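Local coordinates for xyloglucan-specific endo-beta-1,4-glucanase BoGH5A (PDB 3ZMR), which hydrolyses internal beta-1,4-glucosidic linkages of the xyloglucan backbone with retention of configuration, releasing xyloglucan oligosaccharides, at residues Gly151-Asn156 with Phe446-Gly451; Leu159-Lys164 with Leu205-Tyr210; Lys414-Tyr419 with Pro453-Ser458. One frame throughout, in Å; residues are numbered along the deposited sequence.

How the interactions relate
All three interactions lie on one side of the chain's centre, in the (beta/alpha)8 barrel of the catalytic module. Interaction 1 brings the loop after strand 433-436, the last barrel strand, back to the loop before helix 157-165. Interactions 2 and 3 each pack helices that are neighbours around the barrel, 157-165 on the end of 191-206 and 406-429 on the start of 456-471. Interaction 2 falls between the two halves of interaction 1 in sequence and precedes interaction 3. Interactions 1 and 2 have centres 13 Å apart and touch, F446 packing on G162 and I163 of helix 157-165; interaction 3, centred 19 Å from interaction 1, touches it through H454.

Interaction 1. Residues Gly151-Asn156 with Phe446-Gly451; sequences GNPTPN and FDRTTG
An amide laid almost flat on a guanidinium group marks this meeting of two loops: the side chain of N152 stacks on R448 with the two planes only 17° apart, and N152 CG lies 3.5 Å from R448 NH1. N152 OD1 sits over one guanidinium face, toward its rim. Both groups are held by further partners, N152 ND2 by the backbone oxygens of N130, a substrate-binding residue, and A439, and R448 by a salt bridge to D438 and bonds to T131 and G129. Water 1 meets the edge of the guanidinium in its plane, accepting from R448 NH1 and donating to P153 O. Nearer the backbone, P153 CG rests 3.6 Å from R448 CB, the ring crossing the arginine chain at about a right angle.

N156, the N-cap of helix 157-165, makes the direct hydrogen bond: ND2 donates to T449 O at 3.1 Å, with an N-H...O angle of 153°. Its CG stands between backbone N and carbonyl carbon (chi1 62°), a torsion that lets OD1 cap L159 N while ND2 faces the other loop. With an alanine in place of N156, T449 O is likely to lose this donor and L159 N its side-chain cap. Water 2 donates to T154 O and R448 O.

D447 OD1 accepts from T449 N, an Asx turn, and from T450 N, the wider Asx motif, which probably steadies the bend offering R448 O and T449 O. The contact thus lies at the N-terminus of helix 157-165, whose L159 packs against R448, and joins it to the loop between strand 433-436 and helix 456-471.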
loop_
_atom_site.group_PDB
_atom_site.type_symbol
_atom_site.label_atom_id
_atom_site.label_comp_id
_atom_site.label_asym_id
_atom_site.label_seq_id
_atom_site.Cartn_x
_atom_site.Cartn_y
_atom_site.Cartn_z
ATOM N N GLY A 151 1.076 0.712 25.903
ATOM C CA GLY A 151 -0.016 0.783 26.866
ATOM C C GLY A 151 -1.242 -0.060 26.598
ATOM O O GLY A 151 -2.196 -0.025 27.382
ATOM N N ASN A 152 -1.246 -0.788 25.475
ATOM C CA ASN A 152 -2.332 -1.720 25.205
ATOM C C ASN A 152 -2.040 -3.131 25.664
ATOM O O ASN A 152 -0.891 -3.537 25.686
ATOM C CB ASN A 152 -2.655 -1.728 23.706
ATOM C CG ASN A 152 -3.398 -0.467 23.300
ATOM O OD1 ASN A 152 -4.448 -0.167 23.867
ATOM N ND2 ASN A 152 -2.860 0.276 22.357
ATOM N N PRO A 153 -3.095 -3.880 26.015
ATOM C CA PRO A 153 -2.918 -5.284 26.296
ATOM C C PRO A 153 -2.815 -6.113 25.021
ATOM O O PRO A 153 -3.085 -5.621 23.925
ATOM C CB PRO A 153 -4.211 -5.644 27.035
ATOM C CG PRO A 153 -5.244 -4.712 26.483
ATOM C CD PRO A 153 -4.513 -3.464 26.115
ATOM N N THR A 154 -2.440 -7.382 25.171
ATOM C CA THR A 154 -2.426 -8.305 24.011
ATOM C C THR A 154 -3.841 -8.386 23.436
ATOM O O THR A 154 -4.779 -8.635 24.196
ATOM C CB THR A 154 -1.954 -9.702 24.445
ATOM O OG1 THR A 154 -0.738 -9.550 25.166
ATOM C CG2 THR A 154 -1.718 -10.612 23.243
ATOM N N PRO A 155 -4.004 -8.242 22.098
ATOM C CA PRO A 155 -5.296 -8.494 21.492
ATOM C C PRO A 155 -5.807 -9.875 21.868
ATOM O O PRO A 155 -5.036 -10.839 21.935
ATOM C CB PRO A 155 -5.020 -8.352 19.994
ATOM C CG PRO A 155 -3.908 -7.369 19.944
ATOM C CD PRO A 155 -3.026 -7.787 21.102
ATOM N N ASN A 156 -7.103 -9.956 22.109
ATOM C CA ASN A 156 -7.742 -11.172 22.578
ATOM C C ASN A 156 -9.045 -11.497 21.845
ATOM O O ASN A 156 -9.551 -10.717 21.024
ATOM C CB ASN A 156 -7.920 -11.103 24.100
ATOM C CG ASN A 156 -8.825 -9.965 24.533
ATOM O OD1 ASN A 156 -9.719 -9.550 23.805
ATOM N ND2 ASN A 156 -8.624 -9.484 25.745
ATOM N N PHE A 446 -13.437 0.649 21.451
ATOM C CA PHE A 446 -13.685 -0.506 22.332
ATOM C C PHE A 446 -12.751 -0.491 23.547
ATOM O O PHE A 446 -11.652 0.033 23.503
ATOM C CB PHE A 446 -13.467 -1.848 21.577
ATOM C CG PHE A 446 -14.362 -2.005 20.404
ATOM C CD1 PHE A 446 -15.645 -2.514 20.552
ATOM C CD2 PHE A 446 -13.952 -1.591 19.150
ATOM C CE1 PHE A 446 -16.498 -2.591 19.466
ATOM C CE2 PHE A 446 -14.809 -1.677 18.068
ATOM C CZ PHE A 446 -16.088 -2.142 18.234
ATOM N N ASP A 447 -13.222 -1.103 24.631
ATOM C CA ASP A 447 -12.349 -1.477 25.721
ATOM C C ASP A 447 -11.477 -2.652 25.247
ATOM O O ASP A 447 -11.997 -3.704 24.869
ATOM C CB ASP A 447 -13.141 -1.917 26.936
ATOM C CG ASP A 447 -12.285 -2.002 28.144
ATOM O OD1 ASP A 447 -11.488 -2.933 28.248
ATOM O OD2 ASP A 447 -12.370 -1.121 28.985
ATOM N N ARG A 448 -10.159 -2.462 25.241
ATOM C CA ARG A 448 -9.264 -3.534 24.745
ATOM C C ARG A 448 -9.289 -4.810 25.579
ATOM O O ARG A 448 -9.062 -5.915 25.084
ATOM C CB ARG A 448 -7.833 -3.040 24.620
ATOM C CG ARG A 448 -7.574 -1.990 23.554
ATOM C CD ARG A 448 -7.959 -2.470 22.154
ATOM N NE ARG A 448 -7.513 -1.544 21.134
ATOM C CZ ARG A 448 -6.270 -1.458 20.686
ATOM N NH1 ARG A 448 -5.328 -2.313 21.077
ATOM N NH2 ARG A 448 -5.983 -0.533 19.788
ATOM N N THR A 449 -9.559 -4.676 26.867
ATOM C CA THR A 449 -9.571 -5.842 27.744
ATOM C C THR A 449 -10.812 -6.690 27.578
ATOM O O THR A 449 -10.721 -7.938 27.491
ATOM C CB THR A 449 -9.369 -5.409 29.197
ATOM O OG1 THR A 449 -8.098 -4.762 29.299
ATOM C CG2 THR A 449 -9.385 -6.622 30.121
ATOM N N THR A 450 -11.973 -6.040 27.559
ATOM C CA THR A 450 -13.253 -6.764 27.539
ATOM C C THR A 450 -13.927 -6.876 26.186
ATOM O O THR A 450 -14.870 -7.651 26.023
ATOM C CB THR A 450 -14.268 -6.078 28.449
ATOM O OG1 THR A 450 -14.584 -4.801 27.909
ATOM C CG2 THR A 450 -13.697 -5.922 29.845
ATOM N N GLY A 451 -13.469 -6.074 25.216
ATOM C CA GLY A 451 -14.156 -5.988 23.936
ATOM C C GLY A 451 -15.491 -5.245 23.906
ATOM O O GLY A 451 -16.151 -5.154 22.861
HETATM O O HOH W 1 -5.344 -4.786 22.577
HETATM O O HOH W 2 -7.028 -6.869 23.586
#

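Interaction 2. Residues Leu159-Lys164 with Leu205-Tyr210; sequences LFEGIK and LDAGLY
Two successive helices of the (beta/alpha)8 barrel meet here, F160 to K164 of helix 157-165 packing on the Schellman motif that ends helix 191-206. G208 is the residue that leaves helical geometry, with positive phi, and the chain then turns through L209 into barrel strand 210-214.

The apolar part is built round A207 and L209. A207 CB presses against the helix surface at F160, its methyl 3.8 Å from F160 CB, and the backbones come close there, with the CA atoms of E161 and A207 5.3 Å apart. L209 spreads its two methyls over the next turn: CD1 lies 4.0 Å from F160 CD1, approaching the ring obliquely, whereas CD2 reaches I163 CG2 and the aliphatic chain of K164. The leucine crosses both F160 and I163 at about a right angle. Its other neighbour, V171 of strand 170-173, also packs on F160, so these side chains fill the layer between helix and barrel wall.

The polar part belongs to K164. CG stands anti to the backbone N (chi1 -179°), and a bend at chi2 of 78° carries the methylenes across the end of the neighbouring helix, CG passing 3.4 Å from A207 O. The ammonium group forms a salt bridge with D169, which probably helps fix the end of the chain. Absence of a side chain at G208 matters as well, because a CB would come too close to K164 CE and would run into the carbonyl oxygen of A207. K164 NZ donates to G208 O at 2.9 Å, standing 42° above the carbonyl plane rather than on a lone pair.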
loop_
_atom_site.group_PDB
_atom_site.type_symbol
_atom_site.label_atom_id
_atom_site.label_comp_id
_atom_site.label_asym_id
_atom_site.label_seq_id
_atom_site.Cartn_x
_atom_site.Cartn_y
_atom_site.Cartn_z
ATOM N N LEU A 159 -12.056 -9.081 22.341
ATOM C CA LEU A 159 -11.930 -7.841 21.564
ATOM C C LEU A 159 -12.409 -8.056 20.124
ATOM O O LEU A 159 -13.206 -7.298 19.592
ATOM C CB LEU A 159 -10.465 -7.355 21.536
ATOM C CG LEU A 159 -10.192 -6.161 20.621
ATOM C CD1 LEU A 159 -11.062 -4.969 21.050
ATOM C CD2 LEU A 159 -8.700 -5.826 20.610
ATOM N N PHE A 160 -11.894 -9.110 19.489
ATOM C CA PHE A 160 -12.278 -9.370 18.092
ATOM C C PHE A 160 -13.747 -9.701 17.950
ATOM O O PHE A 160 -14.373 -9.279 16.983
ATOM C CB PHE A 160 -11.393 -10.450 17.463
ATOM C CG PHE A 160 -9.955 -10.010 17.320
ATOM C CD1 PHE A 160 -9.635 -8.860 16.576
ATOM C CD2 PHE A 160 -8.910 -10.720 17.928
ATOM C CE1 PHE A 160 -8.321 -8.454 16.427
ATOM C CE2 PHE A 160 -7.594 -10.297 17.783
ATOM C CZ PHE A 160 -7.296 -9.180 17.032
ATOM N N GLU A 161 -14.299 -10.435 18.918
ATOM C CA GLU A 161 -15.731 -10.699 18.937
ATOM C C GLU A 161 -16.562 -9.421 19.082
ATOM O O GLU A 161 -17.597 -9.262 18.444
ATOM C CB GLU A 161 -16.094 -11.708 20.030
ATOM C CG GLU A 161 -15.592 -13.100 19.707
ATOM C CD GLU A 161 -15.860 -14.114 20.777
ATOM O OE1 GLU A 161 -16.059 -13.733 21.958
ATOM O OE2 GLU A 161 -15.836 -15.314 20.416
ATOM N N GLY A 162 -16.066 -8.487 19.887
ATOM C CA GLY A 162 -16.762 -7.208 20.069
ATOM C C GLY A 162 -16.738 -6.367 18.812
ATOM O O GLY A 162 -17.719 -5.711 18.444
ATOM N N ILE A 163 -15.583 -6.363 18.138
ATOM C CA ILE A 163 -15.440 -5.660 16.848
ATOM C C ILE A 163 -16.456 -6.183 15.834
ATOM O O ILE A 163 -17.184 -5.402 15.182
ATOM C CB ILE A 163 -13.983 -5.731 16.338
ATOM C CG1 ILE A 163 -13.062 -4.868 17.219
ATOM C CG2 ILE A 163 -13.868 -5.335 14.856
ATOM C CD1 ILE A 163 -11.588 -5.180 16.992
ATOM N N LYS A 164 -16.518 -7.510 15.697
ATOM C CA LYS A 164 -17.474 -8.126 14.784
ATOM C C LYS A 164 -18.922 -7.813 15.152
ATOM O O LYS A 164 -19.732 -7.444 14.313
ATOM C CB LYS A 164 -17.251 -9.622 14.746
ATOM C CG LYS A 164 -18.162 -10.403 13.802
ATOM C CD LYS A 164 -17.744 -10.288 12.353
ATOM C CE LYS A 164 -18.743 -10.993 11.442
ATOM N NZ LYS A 164 -18.299 -10.916 10.045
ATOM N N LEU A 205 -9.631 -14.057 12.855
ATOM C CA LEU A 205 -10.280 -14.852 11.828
ATOM C C LEU A 205 -11.424 -15.708 12.393
ATOM O O LEU A 205 -12.494 -15.841 11.793
ATOM C CB LEU A 205 -9.255 -15.750 11.137
ATOM C CG LEU A 205 -8.256 -15.026 10.206
ATOM C CD1 LEU A 205 -7.137 -15.990 9.833
ATOM C CD2 LEU A 205 -8.880 -14.422 8.960
ATOM N N ASP A 206 -11.158 -16.329 13.535
ATOM C CA ASP A 206 -12.181 -17.166 14.188
ATOM C C ASP A 206 -13.434 -16.372 14.612
ATOM O O ASP A 206 -14.531 -16.916 14.679
ATOM C CB ASP A 206 -11.617 -17.944 15.374
ATOM C CG ASP A 206 -10.591 -19.025 14.972
ATOM O OD1 ASP A 206 -10.468 -19.372 13.786
ATOM O OD2 ASP A 206 -9.909 -19.548 15.879
ATOM N N ALA A 207 -13.248 -15.077 14.891
ATOM C CA ALA A 207 -14.340 -14.155 15.189
ATOM C C ALA A 207 -15.146 -13.738 13.977
ATOM O O ALA A 207 -16.153 -13.071 14.093
ATOM C CB ALA A 207 -13.813 -12.930 15.934
ATOM N N GLY A 208 -14.676 -14.110 12.799
ATOM C CA GLY A 208 -15.412 -13.868 11.575
ATOM C C GLY A 208 -14.962 -12.632 10.818
ATOM O O GLY A 208 -15.677 -12.152 9.953
ATOM N N LEU A 209 -13.786 -12.125 11.143
ATOM C CA LEU A 209 -13.266 -10.921 10.477
ATOM C C LEU A 209 -12.315 -11.209 9.308
ATOM O O LEU A 209 -11.586 -12.206 9.318
ATOM C CB LEU A 209 -12.512 -10.092 11.514
ATOM C CG LEU A 209 -13.354 -9.575 12.687
ATOM C CD1 LEU A 209 -12.427 -9.088 13.789
ATOM C CD2 LEU A 209 -14.274 -8.446 12.198
ATOM N N TYR A 210 -12.302 -10.317 8.317
ATOM C CA TYR A 210 -11.131 -10.160 7.451
ATOM C C TYR A 210 -10.007 -9.579 8.268
ATOM O O TYR A 210 -10.241 -8.719 9.123
ATOM C CB TYR A 210 -11.423 -9.263 6.250
ATOM C CG TYR A 210 -12.308 -9.886 5.189
ATOM C CD1 TYR A 210 -11.763 -10.578 4.128
ATOM C CD2 TYR A 210 -13.687 -9.728 5.228
ATOM C CE1 TYR A 210 -12.556 -11.128 3.141
ATOM C CE2 TYR A 210 -14.491 -10.300 4.267
ATOM C CZ TYR A 210 -13.907 -11.015 3.224
ATOM O OH TYR A 210 -14.698 -11.575 2.239
#

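Interaction 3. Residues Lys414-Tyr419 with Pro453-Ser458; sequences KSRNDY and PHNAAS
The first turn of helix 456-471, capped by N455, docks here against the side of helix 406-429, two neighbouring helices on the outside of the catalytic barrel. S458 is the meeting point. Its hydroxyl donates to N417 OD1 at 2.7 Å, in the carbonyl plane and on a lone pair, and accepts from R416 NH1 at 3.1 Å. The R416 bond is bent, with an N-H...O angle of 141°, and S458 OG lies near the guanidinium plane, at its edge. Two adjacent residues of helix 406-429 therefore grip a single hydroxyl, one as acceptor and one as donor, which sets the direction of its proton.

R416 reaches this position through a bend at chi3 (70°) that turns the guanidinium along the start of the other helix. Its remaining nitrogens are used as well, NE binding T399 O and NH2 binding P398 O, so the group is held from several directions and its rotation is probably restricted.

N455 is the N-cap of helix 456-471. Its OD1 accepts from S458 N at 3.0 Å, the donor standing well above the carbonyl plane. The same oxygen accepts a hydrogen bond from water 3, which in turn accepts from N417 ND2, so the water joins the cap to the side of helix 406-429. Both ends of the N417 amide are thus engaged, OD1 directly with S458 and ND2 through the water. Beside them A457 CB lies in van der Waals contact with N417 ND2, 3.8 Å away.

Further along helix 456-471, A461 also packs on N417, while on helix 406-429 Y419 packs edge-to-face with W356 and touches helix 341-344; strand 433-436 connects the two helices in sequence.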
loop_
_atom_site.group_PDB
_atom_site.type_symbol
_atom_site.label_atom_id
_atom_site.label_comp_id
_atom_site.label_asym_id
_atom_site.label_seq_id
_atom_site.Cartn_x
_atom_site.Cartn_y
_atom_site.Cartn_z
ATOM N N LYS A 414 -19.261 16.430 19.024
ATOM C CA LYS A 414 -20.170 16.440 17.874
ATOM C C LYS A 414 -19.392 16.500 16.568
ATOM O O LYS A 414 -19.684 15.745 15.629
ATOM C CB LYS A 414 -21.169 17.611 17.944
ATOM C CG LYS A 414 -22.098 17.702 16.729
ATOM C CD LYS A 414 -23.118 18.833 16.812
ATOM C CE LYS A 414 -24.286 18.582 15.863
ATOM N NZ LYS A 414 -23.849 18.583 14.443
ATOM N N SER A 415 -18.398 17.366 16.512
ATOM C CA SER A 415 -17.580 17.561 15.324
ATOM C C SER A 415 -16.907 16.242 14.944
ATOM O O SER A 415 -16.825 15.917 13.763
ATOM C CB SER A 415 -16.503 18.605 15.597
ATOM O OG SER A 415 -17.045 19.931 15.571
ATOM N N ARG A 416 -16.345 15.541 15.918
ATOM C CA ARG A 416 -15.681 14.248 15.635
ATOM C C ARG A 416 -16.658 13.318 14.947
ATOM O O ARG A 416 -16.339 12.643 13.943
ATOM C CB ARG A 416 -15.154 13.523 16.869
ATOM C CG ARG A 416 -14.072 14.262 17.610
ATOM C CD ARG A 416 -13.653 13.425 18.805
ATOM N NE ARG A 416 -12.932 12.207 18.407
ATOM C CZ ARG A 416 -13.450 10.977 18.384
ATOM N NH1 ARG A 416 -14.696 10.723 18.773
ATOM N NH2 ARG A 416 -12.674 9.978 17.940
ATOM N N ASN A 417 -17.851 13.195 15.499
ATOM C CA ASN A 417 -18.844 12.259 14.953
ATOM C C ASN A 417 -19.408 12.688 13.596
ATOM O O ASN A 417 -19.624 11.855 12.709
ATOM C CB ASN A 417 -19.912 11.962 15.997
ATOM C CG ASN A 417 -19.349 11.167 17.147
ATOM O OD1 ASN A 417 -18.404 10.362 16.964
ATOM N ND2 ASN A 417 -19.867 11.401 18.337
ATOM N N ASP A 418 -19.558 13.987 13.388
ATOM C CA ASP A 418 -19.971 14.536 12.083
ATOM C C ASP A 418 -18.890 14.188 11.040
ATOM O O ASP A 418 -19.184 13.768 9.917
ATOM C CB ASP A 418 -20.174 16.064 12.162
ATOM C CG ASP A 418 -21.415 16.459 12.939
ATOM O OD1 ASP A 418 -22.282 15.582 13.255
ATOM O OD2 ASP A 418 -21.513 17.675 13.219
ATOM N N TYR A 419 -17.637 14.388 11.425
ATOM C CA TYR A 419 -16.480 14.145 10.559
ATOM C C TYR A 419 -16.373 12.646 10.181
ATOM O O TYR A 419 -16.232 12.283 9.021
ATOM C CB TYR A 419 -15.173 14.602 11.257
ATOM C CG TYR A 419 -13.928 14.266 10.480
ATOM C CD1 TYR A 419 -13.455 15.113 9.503
ATOM C CD2 TYR A 419 -13.240 13.093 10.728
ATOM C CE1 TYR A 419 -12.343 14.810 8.758
ATOM C CE2 TYR A 419 -12.080 12.793 10.024
ATOM C CZ TYR A 419 -11.629 13.652 9.039
ATOM O OH TYR A 419 -10.507 13.319 8.278
ATOM N N PRO A 453 -18.108 -2.049 23.841
ATOM C CA PRO A 453 -18.017 -0.715 23.282
ATOM C C PRO A 453 -17.622 0.346 24.299
ATOM O O PRO A 453 -18.132 0.386 25.414
ATOM C CB PRO A 453 -19.409 -0.458 22.739
ATOM C CG PRO A 453 -19.976 -1.806 22.437
ATOM C CD PRO A 453 -19.422 -2.658 23.554
ATOM N N HIS A 454 -16.683 1.172 23.886
ATOM C CA HIS A 454 -16.215 2.332 24.649
ATOM C C HIS A 454 -16.860 3.607 24.190
ATOM O O HIS A 454 -17.220 4.466 25.019
ATOM C CB HIS A 454 -14.687 2.461 24.554
ATOM C CG HIS A 454 -14.153 3.699 25.203
ATOM N ND1 HIS A 454 -14.010 3.820 26.582
ATOM C CD2 HIS A 454 -13.779 4.889 24.675
ATOM C CE1 HIS A 454 -13.556 5.031 26.851
ATOM N NE2 HIS A 454 -13.407 5.694 25.720
ATOM N N ASN A 455 -16.996 3.789 22.880
ATOM C CA ASN A 455 -17.567 4.998 22.339
ATOM C C ASN A 455 -18.719 4.658 21.400
ATOM O O ASN A 455 -18.578 4.642 20.189
ATOM C CB ASN A 455 -16.516 5.884 21.681
ATOM C CG ASN A 455 -17.024 7.296 21.442
ATOM O OD1 ASN A 455 -18.226 7.532 21.274
ATOM N ND2 ASN A 455 -16.117 8.244 21.454
ATOM N N ALA A 456 -19.859 4.343 22.005
ATOM C CA ALA A 456 -21.053 3.993 21.250
ATOM C C ALA A 456 -21.430 5.058 20.237
ATOM O O ALA A 456 -21.865 4.740 19.132
ATOM C CB ALA A 456 -22.200 3.710 22.203
ATOM N N ALA A 457 -21.273 6.330 20.591
ATOM C CA ALA A 457 -21.672 7.423 19.696
ATOM C C ALA A 457 -20.806 7.447 18.420
ATOM O O ALA A 457 -21.312 7.645 17.327
ATOM C CB ALA A 457 -21.627 8.785 20.417
ATOM N N SER A 458 -19.511 7.223 18.574
ATOM C CA SER A 458 -18.617 7.196 17.410
ATOM C C SER A 458 -18.780 5.909 16.572
ATOM O O SER A 458 -18.731 5.978 15.338
ATOM C CB SER A 458 -17.181 7.373 17.838
ATOM O OG SER A 458 -16.974 8.635 18.442
HETATM O O HOH W 3 -18.526 10.339 20.856
#